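Local coordinates for protein transketolase (Campylobacter jejuni, PDB 3L84) that belongs to the transketolase family of thiamine diphosphate-binding proteins, each chain joining two domains of the thiamine diphosphate-binding type and a C-terminal domain in a dimeric assembly, at residues A[339-344]-A[497-502]; A[367-372]-A[438-443]. All coordinates share one frame; numbering follows the deposited sequence.

Contact 1. Residues A[339-344]-A[497-502]; sequences ATRDSN and LSRQKL
The first turn of helix 340-354, with Ala339 as its N-cap residue, is held in the pyrimidine binding domain by the loop that leaves strand 493-496, Thr340 and Ser498 trading bonds between side chain and backbone. Ser498 N gives a nearly straight bond to Thr340 OG1 (2.9 Å, 171° at the hydrogen), and Thr340 N returns one to Ser498 OG at 3.1 Å. Both hydroxyls sit between their own backbone N and carbonyl carbon (chi1 53° and 72°), which turns each back to the other's amide. Ser498 OG donates in turn to Gln500 O, folding the loop round the Ala339 methyl, whose CB rests 3.3 Å from that same oxygen. Arg341 N binds Ser498 O in the carbonyl plane at 3.2 Å. The extended Arg341 chain then runs alongside Arg499: Arg341 NE makes a weak bond to Arg499 O, and Arg499 CG lies over one face of the Arg341 guanidinium toward its rim, the two guanidinium planes well inclined to each other. Arg341 NH1 is hydrogen-bonded to Ser368 O. The Leu497 side chain crosses that of Asn344 at about a right angle, CD1 3.5 Å from Asn344 CG, while Asn344 ND2 is hydrogen-bonded to Asn479 OD1. Two amides of the helix's first turn are thus satisfied by the loop, and the chain of hydroxyl bonds probably fixes how that turn sits against it.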
# COMPACT_ATOMS: atom_id res chain seq x y z
N ALA A 339 -10.74 -18.14 19.13
CA ALA A 339 -10.34 -17.39 17.97
C ALA A 339 -8.81 -17.30 17.97
O ALA A 339 -8.20 -17.04 19.02
CB ALA A 339 -10.92 -15.99 18.05
N THR A 340 -8.17 -17.43 16.80
CA THR A 340 -6.70 -17.40 16.81
C THR A 340 -6.17 -15.99 17.07
O THR A 340 -5.04 -15.86 17.48
CB THR A 340 -6.12 -18.06 15.58
OG1 THR A 340 -6.69 -17.50 14.41
CG2 THR A 340 -6.31 -19.59 15.65
N ARG A 341 -6.96 -14.92 16.95
CA ARG A 341 -6.48 -13.63 17.45
C ARG A 341 -6.22 -13.71 18.97
O ARG A 341 -5.31 -13.04 19.48
CB ARG A 341 -7.43 -12.47 17.14
CG ARG A 341 -8.80 -12.52 17.77
CD ARG A 341 -9.55 -11.26 17.47
NE ARG A 341 -10.96 -11.33 17.87
CZ ARG A 341 -11.77 -10.29 18.05
NH1 ARG A 341 -11.33 -9.05 18.04
NH2 ARG A 341 -13.06 -10.53 18.32
N ASP A 342 -7.03 -14.47 19.70
CA ASP A 342 -6.94 -14.60 21.14
C ASP A 342 -5.81 -15.51 21.56
O ASP A 342 -5.05 -15.16 22.48
CB ASP A 342 -8.28 -15.08 21.71
CG ASP A 342 -9.38 -14.07 21.59
OD1 ASP A 342 -9.11 -12.86 21.62
OD2 ASP A 342 -10.56 -14.48 21.51
N SER A 343 -5.64 -16.68 20.94
CA SER A 343 -4.45 -17.47 21.21
C SER A 343 -3.22 -16.65 20.91
O SER A 343 -2.25 -16.66 21.68
CB SER A 343 -4.44 -18.79 20.44
OG SER A 343 -4.59 -18.59 19.04
N ASN A 344 -3.22 -15.93 19.80
CA ASN A 344 -2.03 -15.16 19.44
C ASN A 344 -1.72 -14.09 20.45
O ASN A 344 -0.54 -13.89 20.78
CB ASN A 344 -2.16 -14.63 18.01
CG ASN A 344 -0.87 -14.02 17.53
OD1 ASN A 344 -0.69 -12.76 17.55
ND2 ASN A 344 0.03 -14.86 17.15
N LEU A 497 -4.92 -14.48 11.31
CA LEU A 497 -5.63 -14.89 12.50
C LEU A 497 -7.13 -14.54 12.40
O LEU A 497 -7.51 -13.52 11.82
CB LEU A 497 -5.01 -14.19 13.71
CG LEU A 497 -3.50 -14.44 13.87
CD1 LEU A 497 -2.90 -13.40 14.79
CD2 LEU A 497 -3.21 -15.86 14.30
N SER A 498 -7.98 -15.37 13.02
CA SER A 498 -9.42 -15.19 12.94
C SER A 498 -9.98 -14.25 13.97
O SER A 498 -9.45 -14.15 15.10
CB SER A 498 -10.13 -16.54 13.07
OG SER A 498 -10.06 -17.04 14.41
N ARG A 499 -11.05 -13.55 13.59
CA ARG A 499 -11.89 -12.79 14.52
C ARG A 499 -12.69 -13.77 15.37
O ARG A 499 -12.91 -13.59 16.57
CB ARG A 499 -12.85 -11.87 13.72
CG ARG A 499 -13.66 -10.96 14.59
CD ARG A 499 -14.80 -10.27 13.87
NE ARG A 499 -15.41 -9.31 14.80
CZ ARG A 499 -16.68 -8.90 14.80
NH1 ARG A 499 -17.08 -8.03 15.72
NH2 ARG A 499 -17.55 -9.37 13.90
N GLN A 500 -13.27 -14.76 14.69
CA GLN A 500 -14.28 -15.65 15.24
C GLN A 500 -13.66 -16.91 15.86
O GLN A 500 -12.57 -17.33 15.50
CB GLN A 500 -15.31 -16.06 14.18
CG GLN A 500 -14.84 -17.13 13.16
CD GLN A 500 -13.99 -16.62 12.02
OE1 GLN A 500 -13.47 -15.49 12.07
NE2 GLN A 500 -13.76 -17.48 11.03
N LYS A 501 -14.40 -17.55 16.77
CA LYS A 501 -13.94 -18.74 17.43
C LYS A 501 -13.78 -19.90 16.44
O LYS A 501 -14.69 -20.17 15.62
CB LYS A 501 -14.97 -19.15 18.50
CG LYS A 501 -14.49 -20.29 19.39
CD LYS A 501 -15.49 -20.67 20.49
CE LYS A 501 -15.59 -19.60 21.52
NZ LYS A 501 -16.24 -20.12 22.77
N LEU A 502 -12.66 -20.61 16.58
CA LEU A 502 -12.37 -21.84 15.84
C LEU A 502 -12.31 -23.05 16.76
O LEU A 502 -12.03 -22.93 17.96
CB LEU A 502 -11.01 -21.73 15.12
CG LEU A 502 -10.80 -20.46 14.27
CD1 LEU A 502 -9.49 -20.56 13.50
CD2 LEU A 502 -11.98 -20.17 13.35

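Contact 2. Residues A[367-372]-A[438-443]; sequences PSNKTE and IFTHDS
Thr440, the last residue of strand 436-440, meets Asn369 at the end of the short helix 366-369, and one hydroxyl carries the tight part of the contact. Thr440 OG1 donates to Asn369 OD1 over 2.9 Å, standing 21° out of the amide's carbonyl plane with a C=O...donor angle of 132°. The same hydroxyl accepts from His441 ND1 at 2.8 Å, a bond in which the oxygen lies somewhat off the ring plane. Thr440 OG1 is therefore gripped from both segments, and its proton is committed to the asparagine. The two side chains of Thr440 and Asn369 pass each other at a slant, and Thr440 CG2, anti to its carbonyl carbon, packs 3.6 Å from Asn369 O. Next along, the His441 ring presents an edge to the helix: its CE1 comes within 3.5 Å of Ser368 O, near the ring plane, and 4.1 Å of Ser368 CB.

Beyond this polar centre the fit slackens. Thr371 CG2 and Ile438 CG2 approach only to 4.4 Å. Lys370, which follows the helix with positive phi, leads its side chain away from the strand. On the outer side Pro367 is exposed and packs on Ile186 of the second subunit; Glu372 is exposed too. Strand 436-440 lies between 408-414, whose Ala412 touches Thr371, and 493-496 in the six-stranded parallel sheet of the pyrimidine binding domain. The end of a short helix running nearly antiparallel to an inner strand, just where that strand gives way to a loop, is an arrangement in keeping with the alpha/beta fold of thiamine diphosphate-binding domains.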
# COMPACT_ATOMS: atom_id res chain seq x y z
N PRO A 367 -7.30 -3.23 20.70
CA PRO A 367 -8.36 -4.00 21.33
C PRO A 367 -8.92 -5.07 20.42
O PRO A 367 -9.40 -6.09 20.91
CB PRO A 367 -9.43 -2.91 21.62
CG PRO A 367 -8.64 -1.67 21.80
CD PRO A 367 -7.57 -1.77 20.75
N SER A 368 -8.94 -4.83 19.12
CA SER A 368 -9.45 -5.80 18.12
C SER A 368 -8.39 -6.80 17.70
O SER A 368 -8.73 -7.95 17.44
CB SER A 368 -9.94 -5.07 16.88
OG SER A 368 -11.02 -4.21 17.18
N ASN A 369 -7.13 -6.39 17.58
CA ASN A 369 -6.05 -7.30 17.20
C ASN A 369 -5.57 -8.16 18.37
O ASN A 369 -4.81 -9.10 18.16
CB ASN A 369 -4.84 -6.55 16.65
CG ASN A 369 -5.08 -5.77 15.36
OD1 ASN A 369 -5.99 -6.10 14.54
ND2 ASN A 369 -4.28 -4.80 15.15
N LYS A 370 -5.98 -7.80 19.59
CA LYS A 370 -5.59 -8.48 20.84
C LYS A 370 -4.10 -8.44 21.11
O LYS A 370 -3.49 -9.41 21.62
CB LYS A 370 -6.12 -9.91 20.88
CG LYS A 370 -7.63 -10.01 20.69
CD LYS A 370 -8.40 -9.26 21.75
CE LYS A 370 -9.92 -9.36 21.55
NZ LYS A 370 -10.46 -10.45 22.41
N THR A 371 -3.48 -7.29 20.85
CA THR A 371 -2.05 -7.14 20.96
C THR A 371 -1.57 -6.45 22.23
O THR A 371 -0.36 -6.34 22.44
CB THR A 371 -1.51 -6.34 19.73
OG1 THR A 371 -2.32 -5.16 19.53
CG2 THR A 371 -1.61 -7.21 18.50
N GLU A 372 -2.46 -6.01 23.11
CA GLU A 372 -1.99 -5.39 24.35
C GLU A 372 -1.10 -6.35 25.13
O GLU A 372 -1.47 -7.48 25.40
CB GLU A 372 -3.17 -4.95 25.23
CG GLU A 372 -2.79 -4.22 26.54
CD GLU A 372 -3.99 -3.73 27.33
OE1 GLU A 372 -5.14 -3.77 26.84
OE2 GLU A 372 -3.79 -3.36 28.51
N ILE A 438 1.27 -9.24 12.37
CA ILE A 438 0.12 -9.83 13.06
C ILE A 438 -1.11 -9.29 12.33
O ILE A 438 -1.39 -8.09 12.39
CB ILE A 438 0.09 -9.43 14.55
CG1 ILE A 438 1.41 -9.68 15.29
CG2 ILE A 438 -1.10 -10.08 15.25
CD1 ILE A 438 1.97 -11.00 15.15
N PHE A 439 -1.84 -10.18 11.65
CA PHE A 439 -2.97 -9.78 10.82
C PHE A 439 -4.21 -10.52 11.29
O PHE A 439 -4.38 -11.69 10.96
CB PHE A 439 -2.71 -10.10 9.36
CG PHE A 439 -1.53 -9.39 8.72
CD1 PHE A 439 -1.28 -8.05 8.93
CD2 PHE A 439 -0.70 -10.06 7.86
CE1 PHE A 439 -0.23 -7.41 8.28
CE2 PHE A 439 0.35 -9.44 7.22
CZ PHE A 439 0.59 -8.13 7.44
N THR A 440 -5.11 -9.84 11.98
CA THR A 440 -6.33 -10.46 12.46
C THR A 440 -7.47 -10.17 11.50
O THR A 440 -7.30 -9.47 10.48
CB THR A 440 -6.69 -10.04 13.89
OG1 THR A 440 -7.20 -8.70 13.90
CG2 THR A 440 -5.49 -10.15 14.82
N HIS A 441 -8.62 -10.76 11.74
CA HIS A 441 -9.82 -10.50 10.95
C HIS A 441 -9.58 -10.97 9.53
O HIS A 441 -9.73 -10.25 8.54
CB HIS A 441 -10.22 -9.03 11.04
CG HIS A 441 -10.71 -8.64 12.40
ND1 HIS A 441 -9.93 -8.76 13.53
CD2 HIS A 441 -11.90 -8.14 12.79
CE1 HIS A 441 -10.64 -8.34 14.58
NE2 HIS A 441 -11.84 -7.99 14.16
N ASP A 442 -9.26 -12.25 9.40
CA ASP A 442 -8.66 -12.77 8.16
C ASP A 442 -9.59 -13.12 7.02
O ASP A 442 -9.07 -13.50 5.97
CB ASP A 442 -7.83 -14.03 8.47
CG ASP A 442 -8.66 -15.25 8.82
OD1 ASP A 442 -9.68 -15.11 9.49
OD2 ASP A 442 -8.20 -16.37 8.48
N SER A 443 -10.89 -13.00 7.16
CA SER A 443 -11.77 -13.51 6.13
C SER A 443 -13.14 -12.86 6.18
O SER A 443 -13.41 -11.98 6.98
CB SER A 443 -11.93 -15.03 6.26
OG SER A 443 -12.82 -15.33 7.32

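Both contacts are largely buried and belong to the pyrimidine binding domain, their centres about 8 Å apart. Contact 1 joins a helix start to a loop after a sheet strand and relies on several side chain-to-backbone bonds; contact 2 joins a helix end to an inner strand, buries less than half the surface (214 against 456 Å²) and has a single cross-bond between side chains. They share a seam: Leu497 N probably bonds Phe439 O, continuing the pairing of neighbouring strands, and Asp342 OD1 forms a salt bridge with Lys370 NZ. Charged chains edge contact 1 at Arg499 and Lys501, whereas the touching residues of contact 2 include none that is exposed.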